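Enoyl-CoA hydratase/isomerase (PDB 3LAO) probably adds water to the side-chain double bond of a steroid enoyl-CoA, working as a homotrimeric hydratase of the crotonase family. Local coordinates at residues S105-V110 with E205-A210; G20-I25 with R199-A204; L46-Y51 with V94-V99; E122-A127 with R185-V190. One frame throughout, in Å; residues are numbered along the deposited sequence.

Contact 1 (S105-V110 with E205-A210)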
loop_
_atom_site.group_PDB
_atom_site.type_symbol
_atom_site.label_atom_id
_atom_site.label_comp_id
_atom_site.label_asym_id
_atom_site.label_seq_id
_atom_site.Cartn_x
_atom_site.Cartn_y
_atom_site.Cartn_z
ATOM N N SER B 105 -11.505 -10.983 -14.818
ATOM C CA SER B 105 -10.632 -10.193 -15.648
ATOM C C SER B 105 -11.362 -8.968 -16.174
ATOM O O SER B 105 -10.842 -8.272 -17.010
ATOM C CB SER B 105 -10.138 -11.070 -16.798
ATOM O OG SER B 105 -11.231 -11.520 -17.555
ATOM N N LYS B 106 -12.590 -8.754 -15.711
ATOM C CA LYS B 106 -13.389 -7.581 -16.032
ATOM C C LYS B 106 -13.808 -6.893 -14.731
ATOM O O LYS B 106 -13.643 -7.451 -13.660
ATOM C CB LYS B 106 -14.615 -7.979 -16.831
ATOM C CG LYS B 106 -14.281 -8.561 -18.167
ATOM C CD LYS B 106 -15.517 -8.532 -19.071
ATOM C CE LYS B 106 -16.274 -9.841 -19.076
ATOM N NZ LYS B 106 -17.557 -9.616 -19.817
ATOM N N PRO B 107 -14.303 -5.654 -14.827
ATOM C CA PRO B 107 -14.475 -4.820 -13.630
ATOM C C PRO B 107 -15.647 -5.200 -12.776
ATOM O O PRO B 107 -16.635 -5.646 -13.285
ATOM C CB PRO B 107 -14.708 -3.406 -14.209
ATOM C CG PRO B 107 -14.041 -3.456 -15.531
ATOM C CD PRO B 107 -14.287 -4.844 -16.059
ATOM N N LEU B 108 -15.546 -4.992 -11.475
ATOM C CA LEU B 108 -16.679 -5.237 -10.602
ATOM C C LEU B 108 -16.880 -4.050 -9.682
ATOM O O LEU B 108 -15.937 -3.530 -9.105
ATOM C CB LEU B 108 -16.439 -6.505 -9.795
ATOM C CG LEU B 108 -17.426 -6.817 -8.671
ATOM C CD1 LEU B 108 -18.713 -7.209 -9.262
ATOM C CD2 LEU B 108 -16.835 -7.976 -7.955
ATOM N N VAL B 109 -18.116 -3.604 -9.577
ATOM C CA VAL B 109 -18.468 -2.506 -8.720
ATOM C C VAL B 109 -19.426 -3.111 -7.707
ATOM O O VAL B 109 -20.248 -3.955 -8.060
ATOM C CB VAL B 109 -19.213 -1.415 -9.499
ATOM C CG1 VAL B 109 -19.929 -0.453 -8.528
ATOM C CG2 VAL B 109 -18.267 -0.678 -10.415
ATOM N N VAL B 110 -19.320 -2.701 -6.450
ATOM C CA VAL B 110 -20.192 -3.262 -5.463
ATOM C C VAL B 110 -20.892 -2.192 -4.628
ATOM O O VAL B 110 -20.270 -1.192 -4.206
ATOM C CB VAL B 110 -19.442 -4.265 -4.551
ATOM C CG1 VAL B 110 -18.371 -3.526 -3.653
ATOM C CG2 VAL B 110 -20.459 -4.986 -3.705
ATOM N N GLU B 205 -21.586 2.556 -15.207
ATOM C CA GLU B 205 -21.785 3.198 -16.510
ATOM C C GLU B 205 -20.525 3.952 -16.975
ATOM O O GLU B 205 -20.141 3.880 -18.149
ATOM C CB GLU B 205 -23.025 4.093 -16.524
ATOM C CG GLU B 205 -24.279 3.347 -17.055
ATOM C CD GLU B 205 -25.545 3.605 -16.214
ATOM O OE1 GLU B 205 -25.560 4.560 -15.390
ATOM O OE2 GLU B 205 -26.533 2.849 -16.380
ATOM N N ARG B 206 -19.849 4.619 -16.050
ATOM C CA ARG B 206 -18.626 5.304 -16.425
ATOM C C ARG B 206 -17.489 4.354 -16.918
ATOM O O ARG B 206 -16.798 4.674 -17.875
ATOM C CB ARG B 206 -18.165 6.232 -15.303
ATOM C CG ARG B 206 -17.363 7.416 -15.801
ATOM C CD ARG B 206 -18.263 8.605 -16.060
ATOM N NE ARG B 206 -17.852 9.804 -15.328
ATOM C CZ ARG B 206 -17.861 9.931 -13.995
ATOM N NH1 ARG B 206 -18.237 8.920 -13.204
ATOM N NH2 ARG B 206 -17.477 11.080 -13.447
ATOM N N ILE B 207 -17.318 3.196 -16.269
ATOM C CA ILE B 207 -16.312 2.214 -16.632
ATOM C C ILE B 207 -16.740 1.579 -17.949
ATOM O O ILE B 207 -15.916 1.236 -18.805
ATOM C CB ILE B 207 -16.203 1.097 -15.539
ATOM C CG1 ILE B 207 -15.554 1.623 -14.252
ATOM C CG2 ILE B 207 -15.501 -0.173 -16.045
ATOM C CD1 ILE B 207 -15.697 0.614 -13.035
ATOM N N ALA B 208 -18.045 1.402 -18.121
ATOM C CA ALA B 208 -18.528 0.840 -19.380
ATOM C C ALA B 208 -18.355 1.758 -20.619
ATOM O O ALA B 208 -18.491 1.285 -21.729
ATOM C CB ALA B 208 -20.008 0.353 -19.260
ATOM N N ARG B 209 -18.071 3.045 -20.434
ATOM C CA ARG B 209 -17.820 3.883 -21.593
ATOM C C ARG B 209 -16.360 3.819 -22.023
ATOM O O ARG B 209 -16.027 4.143 -23.170
ATOM C CB ARG B 209 -18.329 5.321 -21.419
ATOM C CG ARG B 209 -19.794 5.476 -21.888
ATOM C CD ARG B 209 -20.030 6.757 -22.714
ATOM N NE ARG B 209 -19.215 6.806 -23.925
ATOM C CZ ARG B 209 -18.292 7.731 -24.172
ATOM N NH1 ARG B 209 -18.066 8.697 -23.292
ATOM N NH2 ARG B 209 -17.600 7.697 -25.304
ATOM N N ALA B 210 -15.502 3.356 -21.118
ATOM C CA ALA B 210 -14.100 3.146 -21.466
ATOM C C ALA B 210 -13.952 2.060 -22.565
ATOM O O ALA B 210 -14.841 1.258 -22.785
ATOM C CB ALA B 210 -13.309 2.771 -20.217
#

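Contact 2 (G20-I25 with R199-A204)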
loop_
_atom_site.group_PDB
_atom_site.type_symbol
_atom_site.label_atom_id
_atom_site.label_comp_id
_atom_site.label_asym_id
_atom_site.label_seq_id
_atom_site.Cartn_x
_atom_site.Cartn_y
_atom_site.Cartn_z
ATOM N N GLY B 20 -28.046 -3.115 -20.723
ATOM C CA GLY B 20 -27.053 -2.614 -21.650
ATOM C C GLY B 20 -25.732 -3.324 -21.461
ATOM O O GLY B 20 -25.689 -4.563 -21.467
ATOM N N HIS B 21 -24.655 -2.559 -21.270
ATOM C CA HIS B 21 -23.354 -3.170 -21.031
ATOM C C HIS B 21 -23.142 -3.546 -19.548
ATOM O O HIS B 21 -22.049 -3.994 -19.157
ATOM C CB HIS B 21 -22.208 -2.246 -21.545
ATOM C CG HIS B 21 -22.207 -2.073 -23.029
ATOM N ND1 HIS B 21 -22.166 -0.834 -23.639
ATOM C CD2 HIS B 21 -22.292 -2.983 -24.032
ATOM C CE1 HIS B 21 -22.208 -0.993 -24.953
ATOM N NE2 HIS B 21 -22.284 -2.287 -25.217
ATOM N N LEU B 22 -24.156 -3.337 -18.708
ATOM C CA LEU B 22 -24.003 -3.661 -17.282
ATOM C C LEU B 22 -24.586 -5.042 -16.937
ATOM O O LEU B 22 -25.642 -5.450 -17.465
ATOM C CB LEU B 22 -24.661 -2.602 -16.403
ATOM C CG LEU B 22 -24.222 -1.158 -16.620
ATOM C CD1 LEU B 22 -24.721 -0.335 -15.498
ATOM C CD2 LEU B 22 -22.683 -1.064 -16.740
ATOM N N PHE B 23 -23.890 -5.761 -16.062
ATOM C CA PHE B 23 -24.322 -7.093 -15.659
ATOM C C PHE B 23 -24.657 -7.002 -14.157
ATOM O O PHE B 23 -23.758 -6.817 -13.306
ATOM C CB PHE B 23 -23.243 -8.157 -15.984
ATOM C CG PHE B 23 -23.718 -9.575 -15.813
ATOM C CD1 PHE B 23 -23.581 -10.230 -14.616
ATOM C CD2 PHE B 23 -24.349 -10.233 -16.840
ATOM C CE1 PHE B 23 -24.069 -11.509 -14.448
ATOM C CE2 PHE B 23 -24.821 -11.508 -16.675
ATOM C CZ PHE B 23 -24.681 -12.138 -15.464
ATOM N N LEU B 24 -25.945 -7.071 -13.831
ATOM C CA LEU B 24 -26.352 -6.890 -12.421
ATOM C C LEU B 24 -26.561 -8.203 -11.669
ATOM O O LEU B 24 -27.326 -9.046 -12.094
ATOM C CB LEU B 24 -27.608 -6.018 -12.306
ATOM C CG LEU B 24 -27.469 -4.514 -12.572
ATOM C CD1 LEU B 24 -26.684 -4.207 -13.775
ATOM C CD2 LEU B 24 -28.839 -3.913 -12.737
ATOM N N ILE B 25 -25.894 -8.344 -10.536
ATOM C CA ILE B 25 -25.972 -9.551 -9.715
ATOM C C ILE B 25 -26.450 -9.154 -8.313
ATOM O O ILE B 25 -25.819 -8.331 -7.632
ATOM C CB ILE B 25 -24.607 -10.260 -9.633
ATOM C CG1 ILE B 25 -24.059 -10.539 -11.040
ATOM C CG2 ILE B 25 -24.674 -11.545 -8.850
ATOM C CD1 ILE B 25 -22.660 -11.189 -11.048
ATOM N N ARG B 199 -25.791 4.950 -7.191
ATOM C CA ARG B 199 -24.449 5.499 -7.265
ATOM C C ARG B 199 -23.470 4.487 -7.842
ATOM O O ARG B 199 -22.705 4.805 -8.745
ATOM C CB ARG B 199 -23.999 5.930 -5.889
ATOM C CG ARG B 199 -22.764 6.754 -5.945
ATOM C CD ARG B 199 -22.957 7.928 -6.906
ATOM N NE ARG B 199 -21.667 8.499 -7.235
ATOM C CZ ARG B 199 -21.494 9.684 -7.804
ATOM N NH1 ARG B 199 -22.552 10.443 -8.094
ATOM N NH2 ARG B 199 -20.258 10.116 -8.074
ATOM N N ALA B 200 -23.516 3.260 -7.337
ATOM C CA ALA B 200 -22.742 2.178 -7.925
ATOM C C ALA B 200 -22.970 2.059 -9.438
ATOM O O ALA B 200 -22.024 1.906 -10.215
ATOM C CB ALA B 200 -23.035 0.825 -7.205
ATOM N N LEU B 201 -24.227 2.151 -9.851
ATOM C CA LEU B 201 -24.589 2.165 -11.276
ATOM C C LEU B 201 -23.911 3.296 -12.075
ATOM O O LEU B 201 -23.336 3.048 -13.120
ATOM C CB LEU B 201 -26.118 2.195 -11.457
ATOM C CG LEU B 201 -26.759 0.830 -11.262
ATOM C CD1 LEU B 201 -28.294 0.821 -11.300
ATOM C CD2 LEU B 201 -26.183 -0.095 -12.309
ATOM N N GLU B 202 -23.960 4.527 -11.582
ATOM C CA GLU B 202 -23.281 5.604 -12.274
ATOM C C GLU B 202 -21.772 5.291 -12.506
ATOM O O GLU B 202 -21.240 5.547 -13.589
ATOM C CB GLU B 202 -23.423 6.901 -11.487
ATOM C CG GLU B 202 -24.778 7.118 -10.888
ATOM C CD GLU B 202 -24.960 8.532 -10.339
ATOM O OE1 GLU B 202 -24.070 9.378 -10.568
ATOM O OE2 GLU B 202 -25.993 8.798 -9.683
ATOM N N TYR B 203 -21.093 4.756 -11.488
ATOM C CA TYR B 203 -19.683 4.383 -11.616
ATOM C C TYR B 203 -19.477 3.318 -12.664
ATOM O O TYR B 203 -18.480 3.335 -13.370
ATOM C CB TYR B 203 -19.093 3.847 -10.290
ATOM C CG TYR B 203 -18.648 4.919 -9.327
ATOM C CD1 TYR B 203 -17.447 5.620 -9.533
ATOM C CD2 TYR B 203 -19.418 5.245 -8.197
ATOM C CE1 TYR B 203 -17.026 6.623 -8.642
ATOM C CE2 TYR B 203 -18.991 6.247 -7.278
ATOM C CZ TYR B 203 -17.801 6.930 -7.523
ATOM O OH TYR B 203 -17.382 7.907 -6.655
ATOM N N ALA B 204 -20.404 2.368 -12.716
ATOM C CA ALA B 204 -20.313 1.236 -13.620
ATOM C C ALA B 204 -20.597 1.683 -15.034
ATOM O O ALA B 204 -19.949 1.224 -15.964
ATOM C CB ALA B 204 -21.298 0.144 -13.222
#

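Contact 3 (L46-Y51 with V94-V99)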
loop_
_atom_site.group_PDB
_atom_site.type_symbol
_atom_site.label_atom_id
_atom_site.label_comp_id
_atom_site.label_asym_id
_atom_site.label_seq_id
_atom_site.Cartn_x
_atom_site.Cartn_y
_atom_site.Cartn_z
ATOM N N LEU B 46 -21.318 -18.842 -10.169
ATOM C CA LEU B 46 -21.861 -19.063 -11.529
ATOM C C LEU B 46 -22.274 -17.785 -12.251
ATOM O O LEU B 46 -22.059 -17.655 -13.448
ATOM C CB LEU B 46 -23.021 -20.055 -11.531
ATOM C CG LEU B 46 -22.608 -21.520 -11.384
ATOM C CD1 LEU B 46 -23.836 -22.427 -11.346
ATOM C CD2 LEU B 46 -21.653 -21.981 -12.482
ATOM N N ALA B 47 -22.905 -16.869 -11.518
ATOM C CA ALA B 47 -23.217 -15.537 -12.009
ATOM C C ALA B 47 -21.938 -14.775 -12.430
ATOM O O ALA B 47 -21.932 -14.111 -13.466
ATOM C CB ALA B 47 -23.976 -14.746 -10.951
HETATM N N MSE B 48 -20.866 -14.865 -11.646
HETATM C CA MSE B 48 -19.618 -14.229 -12.076
HETATM C C MSE B 48 -19.028 -14.893 -13.322
HETATM O O MSE B 48 -18.615 -14.210 -14.241
HETATM C CB MSE B 48 -18.580 -14.189 -10.966
HETATM C CG MSE B 48 -17.863 -12.857 -10.950
HETATM SE SE MSE B 48 -18.996 -11.463 -10.188
HETATM C CE MSE B 48 -18.681 -11.805 -8.284
ATOM N N GLY B 49 -19.003 -16.223 -13.343
ATOM C CA GLY B 49 -18.530 -16.951 -14.511
ATOM C C GLY B 49 -19.287 -16.510 -15.759
ATOM O O GLY B 49 -18.719 -16.309 -16.826
ATOM N N GLU B 50 -20.585 -16.329 -15.624
ATOM C CA GLU B 50 -21.374 -15.950 -16.770
ATOM C C GLU B 50 -21.094 -14.490 -17.232
ATOM O O GLU B 50 -21.082 -14.202 -18.443
ATOM C CB GLU B 50 -22.866 -16.228 -16.505
ATOM C CG GLU B 50 -23.829 -15.218 -17.171
ATOM C CD GLU B 50 -25.335 -15.435 -16.809
ATOM O OE1 GLU B 50 -25.645 -15.891 -15.656
ATOM O OE2 GLU B 50 -26.193 -15.133 -17.698
ATOM N N TYR B 51 -20.882 -13.585 -16.278
ATOM C CA TYR B 51 -20.385 -12.239 -16.575
ATOM C C TYR B 51 -19.061 -12.320 -17.356
ATOM O O TYR B 51 -18.916 -11.696 -18.391
ATOM C CB TYR B 51 -20.174 -11.431 -15.284
ATOM C CG TYR B 51 -19.361 -10.120 -15.437
ATOM C CD1 TYR B 51 -19.775 -9.128 -16.301
ATOM C CD2 TYR B 51 -18.224 -9.880 -14.650
ATOM C CE1 TYR B 51 -19.051 -7.940 -16.446
ATOM C CE2 TYR B 51 -17.504 -8.707 -14.767
ATOM C CZ TYR B 51 -17.925 -7.736 -15.673
ATOM O OH TYR B 51 -17.235 -6.569 -15.801
ATOM N N VAL B 94 -16.552 -18.474 -11.134
ATOM C CA VAL B 94 -15.378 -17.679 -10.721
ATOM C C VAL B 94 -15.561 -17.336 -9.239
ATOM O O VAL B 94 -16.653 -16.954 -8.828
ATOM C CB VAL B 94 -15.355 -16.357 -11.514
ATOM C CG1 VAL B 94 -14.234 -15.446 -11.050
ATOM C CG2 VAL B 94 -15.282 -16.639 -13.020
ATOM N N ASP B 95 -14.524 -17.512 -8.431
ATOM C CA ASP B 95 -14.565 -17.211 -7.007
ATOM C C ASP B 95 -14.821 -15.710 -6.762
ATOM O O ASP B 95 -14.019 -14.867 -7.152
ATOM C CB ASP B 95 -13.244 -17.635 -6.376
ATOM C CG ASP B 95 -13.209 -17.414 -4.878
ATOM O OD1 ASP B 95 -14.204 -16.901 -4.347
ATOM O OD2 ASP B 95 -12.196 -17.756 -4.234
ATOM N N PRO B 96 -15.979 -15.379 -6.171
ATOM C CA PRO B 96 -16.310 -14.011 -5.783
ATOM C C PRO B 96 -15.240 -13.406 -4.897
ATOM O O PRO B 96 -14.924 -12.239 -5.044
ATOM C CB PRO B 96 -17.602 -14.189 -4.973
ATOM C CG PRO B 96 -18.246 -15.369 -5.653
ATOM C CD PRO B 96 -17.108 -16.299 -5.926
ATOM N N TRP B 97 -14.716 -14.192 -3.971
ATOM C CA TRP B 97 -13.657 -13.750 -3.106
ATOM C C TRP B 97 -12.288 -13.583 -3.757
ATOM O O TRP B 97 -11.347 -13.146 -3.113
ATOM C CB TRP B 97 -13.610 -14.656 -1.894
ATOM C CG TRP B 97 -14.748 -14.236 -0.990
ATOM C CD1 TRP B 97 -14.700 -13.305 -0.014
ATOM C CD2 TRP B 97 -16.108 -14.665 -1.068
ATOM N NE1 TRP B 97 -15.930 -13.145 0.556
ATOM C CE2 TRP B 97 -16.819 -13.971 -0.077
ATOM C CE3 TRP B 97 -16.792 -15.575 -1.877
ATOM C CZ2 TRP B 97 -18.182 -14.162 0.144
ATOM C CZ3 TRP B 97 -18.144 -15.753 -1.675
ATOM C CH2 TRP B 97 -18.828 -15.052 -0.671
ATOM N N GLY B 98 -12.201 -13.907 -5.034
ATOM C CA GLY B 98 -10.955 -13.849 -5.785
ATOM C C GLY B 98 -9.750 -14.569 -5.199
ATOM O O GLY B 98 -8.617 -14.121 -5.368
ATOM N N VAL B 99 -9.967 -15.686 -4.521
ATOM C CA VAL B 99 -8.848 -16.373 -3.890
ATOM C C VAL B 99 -8.422 -17.592 -4.694
ATOM O O VAL B 99 -7.241 -17.900 -4.799
ATOM C CB VAL B 99 -9.183 -16.717 -2.425
ATOM C CG1 VAL B 99 -8.227 -17.735 -1.862
ATOM C CG2 VAL B 99 -9.161 -15.445 -1.575
#

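Contact 4 (E122-A127 with R185-V190)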
loop_
_atom_site.group_PDB
_atom_site.type_symbol
_atom_site.label_atom_id
_atom_site.label_comp_id
_atom_site.label_asym_id
_atom_site.label_seq_id
_atom_site.Cartn_x
_atom_site.Cartn_y
_atom_site.Cartn_z
ATOM N N GLU B 122 -14.675 -8.938 2.858
ATOM C CA GLU B 122 -13.710 -9.489 1.916
ATOM C C GLU B 122 -14.298 -9.481 0.523
ATOM O O GLU B 122 -13.599 -9.291 -0.463
ATOM C CB GLU B 122 -13.306 -10.909 2.313
ATOM C CG GLU B 122 -11.762 -11.096 2.439
ATOM C CD GLU B 122 -11.067 -11.387 1.065
ATOM O OE1 GLU B 122 -10.634 -10.421 0.382
ATOM O OE2 GLU B 122 -10.940 -12.579 0.674
ATOM N N LEU B 123 -15.608 -9.649 0.449
ATOM C CA LEU B 123 -16.270 -9.694 -0.829
ATOM C C LEU B 123 -16.183 -8.292 -1.409
ATOM O O LEU B 123 -15.887 -8.103 -2.584
ATOM C CB LEU B 123 -17.712 -10.107 -0.619
ATOM C CG LEU B 123 -18.572 -10.450 -1.817
ATOM C CD1 LEU B 123 -17.876 -11.508 -2.667
ATOM C CD2 LEU B 123 -19.920 -10.937 -1.296
HETATM N N MSE B 124 -16.389 -7.309 -0.546
HETATM C CA MSE B 124 -16.315 -5.927 -0.951
HETATM C C MSE B 124 -14.922 -5.489 -1.410
HETATM O O MSE B 124 -14.791 -4.684 -2.330
HETATM C CB MSE B 124 -16.761 -5.061 0.205
HETATM C CG MSE B 124 -16.978 -3.650 -0.174
HETATM SE SE MSE B 124 -17.385 -2.634 1.411
HETATM C CE MSE B 124 -15.663 -2.719 2.306
ATOM N N LEU B 125 -13.875 -6.013 -0.783
ATOM C CA LEU B 125 -12.511 -5.578 -1.119
ATOM C C LEU B 125 -11.977 -6.257 -2.376
ATOM O O LEU B 125 -10.888 -5.963 -2.817
ATOM C CB LEU B 125 -11.544 -5.864 0.018
ATOM C CG LEU B 125 -11.830 -5.173 1.345
ATOM C CD1 LEU B 125 -10.966 -5.780 2.463
ATOM C CD2 LEU B 125 -11.592 -3.679 1.167
ATOM N N ASN B 126 -12.734 -7.194 -2.918
ATOM C CA ASN B 126 -12.354 -7.846 -4.129
ATOM C C ASN B 126 -12.894 -7.079 -5.336
ATOM O O ASN B 126 -12.689 -7.450 -6.478
ATOM C CB ASN B 126 -12.906 -9.260 -4.125
ATOM C CG ASN B 126 -12.335 -10.101 -5.243
ATOM O OD1 ASN B 126 -11.123 -10.347 -5.283
ATOM N ND2 ASN B 126 -13.193 -10.528 -6.175
ATOM N N ALA B 127 -13.597 -6.003 -5.081
ATOM C CA ALA B 127 -14.179 -5.215 -6.153
ATOM C C ALA B 127 -13.289 -4.002 -6.508
ATOM O O ALA B 127 -12.333 -3.693 -5.812
ATOM C CB ALA B 127 -15.544 -4.751 -5.738
ATOM N N ARG B 185 -9.960 3.630 3.394
ATOM C CA ARG B 185 -9.866 3.353 1.948
ATOM C C ARG B 185 -10.414 1.988 1.522
ATOM O O ARG B 185 -9.911 1.367 0.581
ATOM C CB ARG B 185 -8.413 3.499 1.478
ATOM C CG ARG B 185 -7.974 4.949 1.509
ATOM C CD ARG B 185 -6.476 5.093 1.227
ATOM N NE ARG B 185 -5.772 3.813 1.106
ATOM C CZ ARG B 185 -4.503 3.698 0.692
ATOM N NH1 ARG B 185 -3.808 4.798 0.356
ATOM N NH2 ARG B 185 -3.920 2.488 0.604
ATOM N N LEU B 186 -11.428 1.507 2.220
ATOM C CA LEU B 186 -12.092 0.280 1.806
ATOM C C LEU B 186 -13.266 0.604 0.867
ATOM O O LEU B 186 -13.728 -0.238 0.122
ATOM C CB LEU B 186 -12.549 -0.529 3.017
ATOM C CG LEU B 186 -11.565 -0.742 4.178
ATOM C CD1 LEU B 186 -12.284 -1.374 5.337
ATOM C CD2 LEU B 186 -10.388 -1.593 3.815
ATOM N N LEU B 187 -13.736 1.838 0.902
ATOM C CA LEU B 187 -14.898 2.223 0.115
ATOM C C LEU B 187 -14.419 3.260 -0.812
ATOM O O LEU B 187 -13.418 3.904 -0.527
ATOM C CB LEU B 187 -15.935 2.916 0.998
ATOM C CG LEU B 187 -16.475 1.868 1.940
ATOM C CD1 LEU B 187 -17.512 2.440 2.893
ATOM C CD2 LEU B 187 -17.075 0.822 1.046
ATOM N N THR B 188 -15.147 3.456 -1.899
ATOM C CA THR B 188 -14.823 4.509 -2.819
ATOM C C THR B 188 -15.596 5.706 -2.358
ATOM O O THR B 188 -15.110 6.831 -2.413
ATOM C CB THR B 188 -15.281 4.137 -4.250
ATOM O OG1 THR B 188 -14.940 2.772 -4.542
ATOM C CG2 THR B 188 -14.668 5.066 -5.294
ATOM N N GLU B 189 -16.818 5.458 -1.891
ATOM C CA GLU B 189 -17.716 6.552 -1.544
ATOM C C GLU B 189 -18.778 6.153 -0.510
ATOM O O GLU B 189 -19.273 5.023 -0.510
ATOM C CB GLU B 189 -18.407 7.081 -2.802
ATOM C CG GLU B 189 -19.045 8.455 -2.605
ATOM C CD GLU B 189 -19.638 9.018 -3.905
ATOM O OE1 GLU B 189 -19.056 8.774 -4.979
ATOM O OE2 GLU B 189 -20.689 9.697 -3.852
ATOM N N VAL B 190 -19.144 7.099 0.355
ATOM C CA VAL B 190 -20.255 6.885 1.264
ATOM C C VAL B 190 -21.423 7.757 0.878
ATOM O O VAL B 190 -21.236 8.951 0.627
ATOM C CB VAL B 190 -19.872 7.214 2.671
ATOM C CG1 VAL B 190 -21.109 7.201 3.488
ATOM C CG2 VAL B 190 -18.880 6.174 3.193
#

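Contact 1 (S105-V110 with E205-A210)
Pro107, whose ring packs on Ile207, has its carbonyl O gripped twice: by the backbone of Ala60 in strand 59-64, and by the hydroxyl of Tyr51 in a weak bond. These ties fix the backbone just where the chain runs into strand 108-112. Across the contact itself everything is apolar, and on the helix side Ile207 does all the touching. Its two branches divide the work. The short one, CG2, lies against the flank of the proline ring, 3.6 Å from Pro107 CG and 3.8 Å from Pro107 CB. The long branch starts beside the backbone N and then runs out extended (chi2 168°), bringing Ile207 CD1 to 3.9 Å from Val109 CG2. Ile207 lies alongside both partners, its side chain running counter to theirs. Leu108, between those partners in sequence, turns its own side chain away, as strand alternation requires. The three touching residues are all buried. Around them, helix 212-222 packs on Pro107 through Val215 and Leu219, Cys59 of strand 59-64 and Ile129 of strand 129-133 fill in along the sheet, and Thr172 of the second subunit packs on Ile207.

Contact 2 (G20-I25 with R199-A204)
Leu22 points from strand 22-27 toward helix 196-209, and its two methyls share the work. Leu22 CD1 mainly meets the tip of Leu201, 3.5 Å from Leu201 CD2, the two side chains crossing obliquely. Leu22 CD2 lies 3.6 Å from the carbonyl O of Ala204, and both methyls reach the methyl of that alanine, Leu22 CD2 at 4.0 Å and Leu22 CD1 at 4.1 Å from Ala204 CB. Leu24, two residues further along the strand, adds a looser touch with its CD1, 4.4 Å from Leu201 CD2. Leu201 does not aim straight at the strand; with CG beside the backbone N (chi1 -79°) and the chain then extended, only its end comes near, CD2 resting on Leu22 CD1 and, more loosely, on Leu24 CD1.

Leu22 and Ala204 have the nearest CA atoms of the two segments, 7.1 Å apart, and the segment axes pass at 10.2 Å, running nearly antiparallel at 149°. Behind this first shell, Val61 of strand 59-64 packs against both Leu201 and Ala204. Further out, Tyr203 OH hydrogen-bonds Glu189 OE1, linking the helix to strand 189-191. With methyls meeting methyls and one backbone carbonyl, the side chains that touch here share no directional bond; their fit rests on shape and burial.

Contact 3 (L46-Y51 with V94-V99)
Gly49 and Val94 make the tight part of this contact. Their CA atoms are only 5.0 Å apart, because the glycine offers the bare surface of helix 38-53 and Val94 sets a methyl directly on it, with CG2 3.6 Å from Gly49 CA. The CB of Val94 also rests against selenomethionine Met48, 3.9 Å from Met48 CB. A backbone hydrogen bond between Val94 and Ala45 of the same helix holds the loop down here.

The touch between Met48 and Pro96 is looser. In the conformer given, Met48 CE lies 4.1 Å from Pro96 CA, but a second conformer exists; Pro96 also packs on Leu44, Ala45 and Leu123. A glycerol, probably from the crystallisation liquor, lies about 4 Å from the Val94 side chain. Beyond Pro96 the loop has no further contact with 46-51, though Trp97 still packs on Leu41 of the same helix, and the partly exposed Val99 meets Arg226 of the third subunit.

Asp95, pointing away from the helix, bonds across this outer part: its OD2 takes the N-H groups of Val99 and Val100. Gly98 N to Asp95 O, 3.0 Å, closes a type I beta turn from Asp95 to Gly98, with a weak Asx-turn bond from Trp97 N to Asp95 OD1 over it.

Contact 4 (E122-A127 with R185-V190)
Leu125 and Leu186 meet beside a flat group that belongs to neither segment, the ring of Phe157 from helix 156-161, on which both leucines pack. The side chains that meet across the contact carry no flat group themselves; they are leucine methyls and a selenomethionine. Leu125 CD2 approaches Leu186 from its flank, 3.6 Å from Leu186 CD2 and 3.8 Å from Leu186 CB.

The second half is carried by selenomethionine Met124. Its chain leaves the helix with CG anti to the backbone N (chi1 -169°), stays extended through chi2, and bends only at chi3 (68°). Met124 SE goes mainly to Leu187, 3.5 Å from Leu187 CD2, while CE turns to Leu186, 3.9 Å from Leu186 CB and 3.8 Å from Leu186 O, and stays near Leu187 CD2 as well. Met124 crosses Leu186 and Leu187 at about a right angle. Leu187 starts out pointing away from the helix, and it is the end of its side chain that comes back to the selenium.

Arg185 ends helix 178-183 in a Schellman motif (phi 70°), and the chain then continues as Leu186 and Leu187, which lie beside helix 119-125. The Arg185 side chain leads away, its NH1 bonding to Ala160 O of the second subunit and its guanidinium coming close to Arg185 of both other subunits. The chemistry thus divides: the side chains that meet are apolar, with one backbone carbonyl, Leu186 O, beside the selenomethionine methyl, and nearby the like charges of three arginines, probably eased by carbonyl oxygens such as that of Ala160, gather where the subunits meet.

Contacts 1 and 2 are close neighbours, centres about 7 Å apart, because both dock helix 196-209 on the six-stranded mixed sheet, one on strand 108-112 and the other on strand 22-27. Contact 4 belongs to the same sheet through strand 189-191, which leads into that helix; its centre is about 14 Å from that of contact 1. Contact 3, on helix 38-53, lies about 15 to 17 Å from the others, centre to centre. Along the chain contacts 1 and 2 alternate, contacts 3 and 4 are nested inside contact 2, and contact 3 closes before contact 1 opens. Early and late parts of the crotonase fold are thus packed together; contacts 1, 2 and 4 reach the second subunit, contacts 3 and 4 the third.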